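PDB 1POI: glutaconate coenzyme a-transferase from Acidaminococcus fermentans, which catalyses the transfer of coenzyme A from acetyl-CoA to glutaconate or (R)-2-hydroxyglutarate, a step in glutamate degradation by the hydroxyglutarate pathway. Local coordinates for residues Lys30-Val35 / Trp57-Gly62; Ala68-Tyr73 / Trp133-Glu138; Ile177-Ala182 / Val188-Gly193. All coordinates share one frame; numbering follows the deposited sequence.

Contact 1: residues Lys30-Val35 / Trp57-Gly62; sequences KPYAAV and WDMLIG
Val35 and Leu60 supply the aliphatic part of this contact between two helices, the CG1 methyl of Val35 meeting the CD2 methyl of Leu60 at 4.3 Å. Each residue uses its methyls. With chi1 at 163°, Val35 swings CG1 away from its own backbone N and out to Leu60, whose second methyl, CD1, sits 3.9 Å above the plane of the Trp57 indole, offset toward the rim of one face. The other meeting involves sulfur and an aromatic edge. Met59 SD comes near the plane of the Tyr32 ring, 4.5 Å from Tyr32 CE1, and the unbranched methionine chain suits this reach between helices.

No hydrogen bond spans the two segments; the polar groups find their partners elsewhere. Pro31, which needs no N-H partner, takes the N-cap place and centres an inverse gamma turn closed by Tyr32 N and Lys30 O at 2.8 Å. Lys30 NZ forms a salt bridge with Asp56, and the Asp58 carboxylate bonds to Phe86 N and Tyr263 OH.

Both helices lie in consecutive beta-alpha-beta units of the parallel sheet. Val35 and Trp57 rest on Leu22 of strand 19-22, while Met59 also packs against Phe276, Cys277 and Val281 of helix 270-282, which adds a further layer of helix to this buried region.

Contact 2: residues Ala68-Tyr73 / Trp133-Glu138; sequences AYINCY and WGISKE
Ala68 and Ile135 bring the two backbones within 8.4 Å, measured from Ala68 CA to Ile135 CA, and Ile70 CA lies 9.1 Å from Gly134 CA. An extended strand of the parallel sheet here faces a loop that leads into helix 137-141, where Ser136 is the N-cap and its OG bonds to Val139 N.

Ile135 carries its side of the contact on a single methyl. Its chain is drawn out straight (chi2 -179°), which sets CD1 4.4 Å from Ala68 CB and equally 4.4 Å from Ile70 CD1. Two places apart in the strand, Ala68 and Ile70 both present carbon to it: the small alanine receives the incoming methyl, and isoleucine, bent at chi2 (-54°), extends its own CD1 to meet it. Ile135 packs on Thr96 of the next strand as well. Further along this segment, Asn71 ND2 and the backbone of Cys72 hydrogen-bond to another protein chain of the assembly.

Methyl contacts at van der Waals range are non-directional and tolerate small shifts, whereas the directional bonds of the loop are those of Gly134 N and Ile135 N to Glu98 OE1 and OE2.

Contact 3: residues Ile177-Ala182 / Val188-Gly193; sequences IHAQQA and VRIWGG
Ile177, near the end of the parallel strand 174-179, reaches with CD1 to Ile190 CD1 at 4.5 Å. Ala179 is small enough to let the returning chain close in, and its CB lies 3.6 Å from Val188 CG1. At Gln180 the chain turns a corner. A bend at chi2 (83°) lays the Gln180 amide nearly parallel to the Trp191 indole (14°), over its rim near CG, while Gln180 CB makes a CH-pi contact 3.7 Å from the centroid of the six-membered ring. Gln180 OE1 accepts Trp191 N at 3.1 Å from above its carbonyl plane, and NE2 goes to Tyr250 O.

Gln180 and Gln181 together face Arg189, a classic beta bulge at the foot of the hairpin 181-182/188-189: Arg189 O receives a weak bond from Gln180 N and a straighter one from Gln181 N. In the hydrogen-bonded pair, Arg189 N gives to Gln181 O at 2.8 Å. Gln181, extended beyond CG, meets the indole edge, its OE1 lying in the ring plane and taking Trp191 NE1 at 3.0 Å; the amide stands 75° to the ring. The same oxygen borders the Arg189 guanidinium, whose NE binds Asn227. Ala182 pairs with Val188 without hydrogen bonds, Ala182 CB lying 4.2 Å from Val188 CG2.

Overall arrangement
From the N terminus, contact 1 comes first, bringing helices 32-40 and 55-62 together across a 21-residue loop that includes strand 46-49. The second helix leads, after a short connection, into strand 66-71, where contact 2 begins; it closes a longer loop of 59 residues by bringing segment 133-138 back to the sheet. Contact 3 closes the shortest, a five-residue hairpin turn beyond strand 174-179. All three follow in series, none nested or crossed. Trp57 CD2 touches Tyr69 CE1 at 3.7 Å, joining contacts 1 and 2, and Pro31 CA lies 4.2 Å from His178 CB, joining contacts 1 and 3. Contacts 2 and 3 reach the same sheet on opposite sides of the chain's centre, their centres about 31 Å apart.

Contact 1: residues Lys30-Val35 / Trp57-Gly62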
loop_
_atom_site.group_PDB
_atom_site.type_symbol
_atom_site.label_atom_id
_atom_site.label_comp_id
_atom_site.label_asym_id
_atom_site.label_seq_id
_atom_site.Cartn_x
_atom_site.Cartn_y
_atom_site.Cartn_z
ATOM N N LYS A 30 24.776 5.814 -3.377
ATOM C CA LYS A 30 26.104 5.340 -3.783
ATOM C C LYS A 30 26.508 4.095 -2.942
ATOM O O LYS A 30 26.254 4.032 -1.734
ATOM C CB LYS A 30 27.129 6.445 -3.542
ATOM C CG LYS A 30 27.849 6.930 -4.771
ATOM C CD LYS A 30 26.984 7.818 -5.592
ATOM C CE LYS A 30 27.709 8.216 -6.843
ATOM N NZ LYS A 30 28.051 6.988 -7.633
ATOM N N PRO A 31 27.166 3.101 -3.548
ATOM C CA PRO A 31 27.524 1.943 -2.716
ATOM C C PRO A 31 28.790 2.165 -1.848
ATOM O O PRO A 31 29.870 1.609 -2.128
ATOM C CB PRO A 31 27.710 0.844 -3.756
ATOM C CG PRO A 31 28.326 1.621 -4.908
ATOM C CD PRO A 31 27.461 2.853 -4.972
ATOM N N TYR A 32 28.640 2.917 -0.756
ATOM C CA TYR A 32 29.762 3.218 0.145
ATOM C C TYR A 32 30.333 2.064 0.971
ATOM O O TYR A 32 31.545 1.883 0.990
ATOM C CB TYR A 32 29.438 4.406 1.060
ATOM C CG TYR A 32 29.728 5.734 0.403
ATOM C CD1 TYR A 32 31.020 6.203 0.312
ATOM C CD2 TYR A 32 28.720 6.488 -0.176
ATOM C CE1 TYR A 32 31.306 7.371 -0.343
ATOM C CE2 TYR A 32 29.006 7.658 -0.834
ATOM C CZ TYR A 32 30.303 8.088 -0.914
ATOM O OH TYR A 32 30.622 9.221 -1.617
ATOM N N ALA A 33 29.495 1.273 1.639
ATOM C CA ALA A 33 30.035 0.166 2.440
ATOM C C ALA A 33 31.032 -0.635 1.611
ATOM O O ALA A 33 32.163 -0.866 2.039
ATOM C CB ALA A 33 28.928 -0.741 2.937
ATOM N N ALA A 34 30.624 -0.938 0.378
ATOM C CA ALA A 34 31.417 -1.698 -0.583
ATOM C C ALA A 34 32.685 -0.964 -0.974
ATOM O O ALA A 34 33.763 -1.545 -0.934
ATOM C CB ALA A 34 30.596 -1.993 -1.823
ATOM N N VAL A 35 32.568 0.290 -1.393
ATOM C CA VAL A 35 33.752 1.034 -1.781
ATOM C C VAL A 35 34.771 1.018 -0.648
ATOM O O VAL A 35 35.977 1.139 -0.865
ATOM C CB VAL A 35 33.399 2.456 -2.210
ATOM C CG1 VAL A 35 34.641 3.359 -2.222
ATOM C CG2 VAL A 35 32.804 2.410 -3.581
ATOM N N TRP A 57 34.237 7.578 -6.216
ATOM C CA TRP A 57 35.377 7.534 -7.107
ATOM C C TRP A 57 36.507 8.409 -6.605
ATOM O O TRP A 57 37.663 8.206 -6.974
ATOM C CB TRP A 57 34.990 7.909 -8.533
ATOM C CG TRP A 57 34.350 6.761 -9.245
ATOM C CD1 TRP A 57 33.010 6.504 -9.354
ATOM C CD2 TRP A 57 35.022 5.649 -9.858
ATOM N NE1 TRP A 57 32.808 5.299 -9.980
ATOM C CE2 TRP A 57 34.023 4.751 -10.304
ATOM C CE3 TRP A 57 36.374 5.325 -10.068
ATOM C CZ2 TRP A 57 34.331 3.538 -10.952
ATOM C CZ3 TRP A 57 36.677 4.128 -10.706
ATOM C CH2 TRP A 57 35.657 3.247 -11.144
ATOM N N ASP A 58 36.196 9.374 -5.748
ATOM C CA ASP A 58 37.246 10.232 -5.217
ATOM C C ASP A 58 38.111 9.421 -4.294
ATOM O O ASP A 58 39.333 9.484 -4.354
ATOM C CB ASP A 58 36.687 11.395 -4.432
ATOM C CG ASP A 58 37.660 12.537 -4.345
ATOM O OD1 ASP A 58 38.123 12.967 -5.418
ATOM O OD2 ASP A 58 37.958 13.016 -3.222
ATOM N N MET A 59 37.483 8.640 -3.437
ATOM C CA MET A 59 38.247 7.842 -2.515
ATOM C C MET A 59 39.163 6.854 -3.239
ATOM O O MET A 59 40.347 6.766 -2.911
ATOM C CB MET A 59 37.323 7.185 -1.507
ATOM C CG MET A 59 36.640 8.218 -0.613
ATOM S SD MET A 59 35.660 7.413 0.639
ATOM C CE MET A 59 36.876 6.977 1.794
ATOM N N LEU A 60 38.653 6.193 -4.278
ATOM C CA LEU A 60 39.447 5.241 -5.060
ATOM C C LEU A 60 40.628 5.956 -5.729
ATOM O O LEU A 60 41.769 5.509 -5.621
ATOM C CB LEU A 60 38.583 4.559 -6.128
ATOM C CG LEU A 60 37.445 3.656 -5.638
ATOM C CD1 LEU A 60 36.594 3.164 -6.812
ATOM C CD2 LEU A 60 38.008 2.495 -4.820
ATOM N N ILE A 61 40.358 7.073 -6.399
ATOM C CA ILE A 61 41.405 7.840 -7.071
ATOM C C ILE A 61 42.498 8.281 -6.090
ATOM O O ILE A 61 43.670 7.943 -6.272
ATOM C CB ILE A 61 40.825 9.077 -7.757
ATOM C CG1 ILE A 61 39.877 8.665 -8.874
ATOM C CG2 ILE A 61 41.931 9.948 -8.299
ATOM C CD1 ILE A 61 39.176 9.827 -9.503
ATOM N N GLY A 62 42.104 9.021 -5.055
ATOM C CA GLY A 62 43.036 9.495 -4.049
ATOM C C GLY A 62 43.859 8.385 -3.434
ATOM O O GLY A 62 45.004 8.613 -3.056
#

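Contact 2: residues Ala68-Tyr73 / Trp133-Glu138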
loop_
_atom_site.group_PDB
_atom_site.type_symbol
_atom_site.label_atom_id
_atom_site.label_comp_id
_atom_site.label_asym_id
_atom_site.label_seq_id
_atom_site.Cartn_x
_atom_site.Cartn_y
_atom_site.Cartn_z
ATOM N N ALA A 68 42.774 3.884 -15.222
ATOM C CA ALA A 68 42.183 4.784 -16.202
ATOM C C ALA A 68 40.773 5.063 -15.696
ATOM O O ALA A 68 40.093 4.154 -15.183
ATOM C CB ALA A 68 42.130 4.121 -17.559
ATOM N N TYR A 69 40.339 6.305 -15.838
ATOM C CA TYR A 69 39.029 6.728 -15.364
ATOM C C TYR A 69 38.303 7.430 -16.504
ATOM O O TYR A 69 38.863 8.352 -17.122
ATOM C CB TYR A 69 39.254 7.677 -14.187
ATOM C CG TYR A 69 38.032 8.313 -13.591
ATOM C CD1 TYR A 69 37.031 7.543 -12.977
ATOM C CD2 TYR A 69 37.887 9.702 -13.609
ATOM C CE1 TYR A 69 35.916 8.155 -12.394
ATOM C CE2 TYR A 69 36.792 10.315 -13.036
ATOM C CZ TYR A 69 35.810 9.547 -12.430
ATOM O OH TYR A 69 34.744 10.194 -11.853
ATOM N N ILE A 70 37.097 6.946 -16.829
ATOM C CA ILE A 70 36.293 7.513 -17.920
ATOM C C ILE A 70 35.354 8.506 -17.230
ATOM O O ILE A 70 34.460 8.126 -16.471
ATOM C CB ILE A 70 35.508 6.396 -18.740
ATOM C CG1 ILE A 70 36.409 5.177 -19.048
ATOM C CG2 ILE A 70 35.001 6.965 -20.069
ATOM C CD1 ILE A 70 37.715 5.495 -19.754
ATOM N N ASN A 71 35.501 9.769 -17.578
ATOM C CA ASN A 71 34.788 10.823 -16.889
ATOM C C ASN A 71 33.797 11.740 -17.601
ATOM O O ASN A 71 34.015 12.183 -18.753
ATOM C CB ASN A 71 35.848 11.697 -16.211
ATOM C CG ASN A 71 35.261 12.676 -15.248
ATOM O OD1 ASN A 71 34.855 12.295 -14.144
ATOM N ND2 ASN A 71 35.189 13.943 -15.655
ATOM N N CYS A 72 32.751 12.095 -16.845
ATOM C CA CYS A 72 31.710 13.021 -17.309
ATOM C C CYS A 72 31.453 14.111 -16.261
ATOM O O CYS A 72 31.300 15.278 -16.622
ATOM C CB CYS A 72 30.409 12.303 -17.681
ATOM S SG CYS A 72 29.538 11.442 -16.352
ATOM N N TYR A 73 31.532 13.742 -14.978
ATOM C CA TYR A 73 31.295 14.655 -13.865
ATOM C C TYR A 73 31.706 14.006 -12.537
ATOM O O TYR A 73 31.323 12.853 -12.261
ATOM C CB TYR A 73 29.793 15.015 -13.840
ATOM C CG TYR A 73 29.320 15.800 -12.639
ATOM C CD1 TYR A 73 28.916 15.148 -11.470
ATOM C CD2 TYR A 73 29.322 17.192 -12.654
ATOM C CE1 TYR A 73 28.533 15.857 -10.334
ATOM C CE2 TYR A 73 28.942 17.918 -11.531
ATOM C CZ TYR A 73 28.551 17.243 -10.371
ATOM O OH TYR A 73 28.214 17.972 -9.247
ATOM N N TRP A 133 41.381 14.212 -27.023
ATOM C CA TRP A 133 41.347 12.892 -26.383
ATOM C C TRP A 133 42.096 13.011 -25.066
ATOM O O TRP A 133 43.182 13.589 -24.999
ATOM C CB TRP A 133 42.034 11.826 -27.222
ATOM C CG TRP A 133 41.306 11.428 -28.447
ATOM C CD1 TRP A 133 40.552 12.225 -29.254
ATOM C CD2 TRP A 133 41.322 10.132 -29.059
ATOM N NE1 TRP A 133 40.104 11.506 -30.338
ATOM C CE2 TRP A 133 40.566 10.217 -30.241
ATOM C CE3 TRP A 133 41.912 8.905 -28.719
ATOM C CZ2 TRP A 133 40.385 9.126 -31.091
ATOM C CZ3 TRP A 133 41.734 7.822 -29.564
ATOM C CH2 TRP A 133 40.977 7.940 -30.732
ATOM N N GLY A 134 41.508 12.469 -24.019
ATOM C CA GLY A 134 42.141 12.518 -22.713
ATOM C C GLY A 134 43.240 11.485 -22.716
ATOM O O GLY A 134 44.368 11.759 -22.333
ATOM N N ILE A 135 42.876 10.275 -23.128
ATOM C CA ILE A 135 43.804 9.159 -23.241
ATOM C C ILE A 135 44.071 9.051 -24.733
ATOM O O ILE A 135 43.154 8.843 -25.519
ATOM C CB ILE A 135 43.166 7.860 -22.743
ATOM C CG1 ILE A 135 42.356 8.160 -21.475
ATOM C CG2 ILE A 135 44.261 6.818 -22.499
ATOM C CD1 ILE A 135 41.668 6.971 -20.844
ATOM N N SER A 136 45.297 9.338 -25.132
ATOM C CA SER A 136 45.673 9.283 -26.535
ATOM C C SER A 136 45.610 7.857 -27.122
ATOM O O SER A 136 45.639 6.848 -26.396
ATOM C CB SER A 136 47.081 9.832 -26.694
ATOM O OG SER A 136 47.996 9.030 -25.959
ATOM N N LYS A 137 45.536 7.786 -28.447
ATOM C CA LYS A 137 45.497 6.505 -29.135
ATOM C C LYS A 137 46.755 5.751 -28.727
ATOM O O LYS A 137 46.701 4.561 -28.438
ATOM C CB LYS A 137 45.428 6.718 -30.661
ATOM C CG LYS A 137 45.898 5.538 -31.511
ATOM C CD LYS A 137 45.056 4.298 -31.320
ATOM C CE LYS A 137 43.774 4.430 -32.083
ATOM N NZ LYS A 137 44.026 4.642 -33.521
ATOM N N GLU A 138 47.856 6.488 -28.594
ATOM C CA GLU A 138 49.140 5.918 -28.210
ATOM C C GLU A 138 49.105 5.287 -26.829
ATOM O O GLU A 138 49.616 4.186 -26.630
ATOM C CB GLU A 138 50.251 6.966 -28.299
ATOM C CG GLU A 138 51.635 6.409 -27.984
ATOM C CD GLU A 138 52.770 7.398 -28.259
ATOM O OE1 GLU A 138 52.741 8.072 -29.320
ATOM O OE2 GLU A 138 53.703 7.479 -27.421
#

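Contact 3: residues Ile177-Ala182 / Val188-Gly193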
loop_
_atom_site.group_PDB
_atom_site.type_symbol
_atom_site.label_atom_id
_atom_site.label_comp_id
_atom_site.label_asym_id
_atom_site.label_seq_id
_atom_site.Cartn_x
_atom_site.Cartn_y
_atom_site.Cartn_z
ATOM N N ILE A 177 26.041 -2.131 -6.850
ATOM C CA ILE A 177 24.905 -1.233 -6.600
ATOM C C ILE A 177 24.263 -1.422 -5.199
ATOM O O ILE A 177 24.313 -2.515 -4.604
ATOM C CB ILE A 177 23.791 -1.374 -7.705
ATOM C CG1 ILE A 177 23.025 -2.682 -7.541
ATOM C CG2 ILE A 177 24.379 -1.267 -9.101
ATOM C CD1 ILE A 177 22.063 -2.932 -8.679
ATOM N N HIS A 178 23.653 -0.359 -4.676
ATOM C CA HIS A 178 23.022 -0.439 -3.364
ATOM C C HIS A 178 21.495 -0.318 -3.462
ATOM O O HIS A 178 20.980 0.641 -4.021
ATOM C CB HIS A 178 23.575 0.651 -2.444
ATOM C CG HIS A 178 23.113 0.511 -1.034
ATOM N ND1 HIS A 178 23.548 -0.507 -0.218
ATOM C CD2 HIS A 178 22.140 1.148 -0.350
ATOM C CE1 HIS A 178 22.852 -0.505 0.902
ATOM N NE2 HIS A 178 21.989 0.491 0.845
ATOM N N ALA A 179 20.767 -1.257 -2.885
ATOM C CA ALA A 179 19.322 -1.213 -2.982
ATOM C C ALA A 179 18.654 -1.368 -1.621
ATOM O O ALA A 179 19.298 -1.797 -0.658
ATOM C CB ALA A 179 18.869 -2.299 -3.911
ATOM N N GLN A 180 17.354 -1.069 -1.545
ATOM C CA GLN A 180 16.635 -1.163 -0.278
ATOM C C GLN A 180 16.258 -2.564 0.143
ATOM O O GLN A 180 16.236 -2.858 1.336
ATOM C CB GLN A 180 15.407 -0.265 -0.257
ATOM C CG GLN A 180 15.733 1.207 -0.326
ATOM C CD GLN A 180 15.956 1.642 -1.737
ATOM O OE1 GLN A 180 16.041 0.814 -2.636
ATOM N NE2 GLN A 180 15.974 2.933 -1.967
ATOM N N GLN A 181 15.953 -3.432 -0.811
ATOM C CA GLN A 181 15.591 -4.818 -0.472
ATOM C C GLN A 181 16.065 -5.790 -1.556
ATOM O O GLN A 181 16.121 -5.436 -2.752
ATOM C CB GLN A 181 14.072 -4.972 -0.317
ATOM C CG GLN A 181 13.396 -3.994 0.621
ATOM C CD GLN A 181 11.900 -4.034 0.472
ATOM O OE1 GLN A 181 11.359 -3.540 -0.520
ATOM N NE2 GLN A 181 11.218 -4.643 1.438
ATOM N N ALA A 182 16.380 -7.008 -1.136
ATOM C CA ALA A 182 16.841 -8.049 -2.040
ATOM C C ALA A 182 16.513 -9.389 -1.409
ATOM O O ALA A 182 16.259 -9.464 -0.205
ATOM C CB ALA A 182 18.329 -7.924 -2.281
ATOM N N VAL A 188 16.233 -8.060 -6.730
ATOM C CA VAL A 188 16.494 -6.727 -6.198
ATOM C C VAL A 188 15.391 -5.691 -6.396
ATOM O O VAL A 188 14.884 -5.512 -7.512
ATOM C CB VAL A 188 17.790 -6.181 -6.815
ATOM C CG1 VAL A 188 18.023 -4.733 -6.441
ATOM C CG2 VAL A 188 18.944 -7.050 -6.385
ATOM N N ARG A 189 15.088 -4.973 -5.309
ATOM C CA ARG A 189 14.075 -3.916 -5.263
ATOM C C ARG A 189 14.745 -2.575 -4.957
ATOM O O ARG A 189 15.281 -2.398 -3.866
ATOM C CB ARG A 189 13.081 -4.191 -4.127
ATOM C CG ARG A 189 11.654 -4.469 -4.550
ATOM C CD ARG A 189 10.809 -4.868 -3.342
ATOM N NE ARG A 189 9.709 -5.766 -3.704
ATOM C CZ ARG A 189 8.687 -6.082 -2.908
ATOM N NH1 ARG A 189 8.588 -5.569 -1.684
ATOM N NH2 ARG A 189 7.786 -6.973 -3.311
ATOM N N ILE A 190 14.742 -1.662 -5.923
ATOM C CA ILE A 190 15.284 -0.322 -5.750
ATOM C C ILE A 190 14.115 0.712 -5.781
ATOM O O ILE A 190 13.546 0.967 -6.852
ATOM C CB ILE A 190 16.205 0.066 -6.910
ATOM C CG1 ILE A 190 17.402 -0.885 -7.011
ATOM C CG2 ILE A 190 16.648 1.531 -6.762
ATOM C CD1 ILE A 190 18.322 -0.540 -8.197
ATOM N N TRP A 191 13.744 1.285 -4.634
ATOM C CA TRP A 191 12.684 2.298 -4.590
ATOM C C TRP A 191 13.197 3.642 -5.186
ATOM O O TRP A 191 14.349 4.020 -4.978
ATOM C CB TRP A 191 12.277 2.553 -3.160
ATOM C CG TRP A 191 12.058 1.348 -2.308
ATOM C CD1 TRP A 191 11.789 0.070 -2.715
ATOM C CD2 TRP A 191 12.040 1.324 -0.875
ATOM N NE1 TRP A 191 11.597 -0.752 -1.616
ATOM C CE2 TRP A 191 11.744 -0.006 -0.477
ATOM C CE3 TRP A 191 12.246 2.292 0.107
ATOM C CZ2 TRP A 191 11.645 -0.384 0.864
ATOM C CZ3 TRP A 191 12.153 1.912 1.434
ATOM C CH2 TRP A 191 11.853 0.582 1.803
ATOM N N GLY A 192 12.348 4.369 -5.899
ATOM C CA GLY A 192 12.799 5.620 -6.471
ATOM C C GLY A 192 13.589 5.392 -7.741
ATOM O O GLY A 192 13.660 4.273 -8.209
ATOM N N GLY A 193 14.125 6.452 -8.339
ATOM C CA GLY A 193 14.901 6.311 -9.557
ATOM C C GLY A 193 16.066 5.348 -9.399
ATOM O O GLY A 193 16.657 5.231 -8.331
#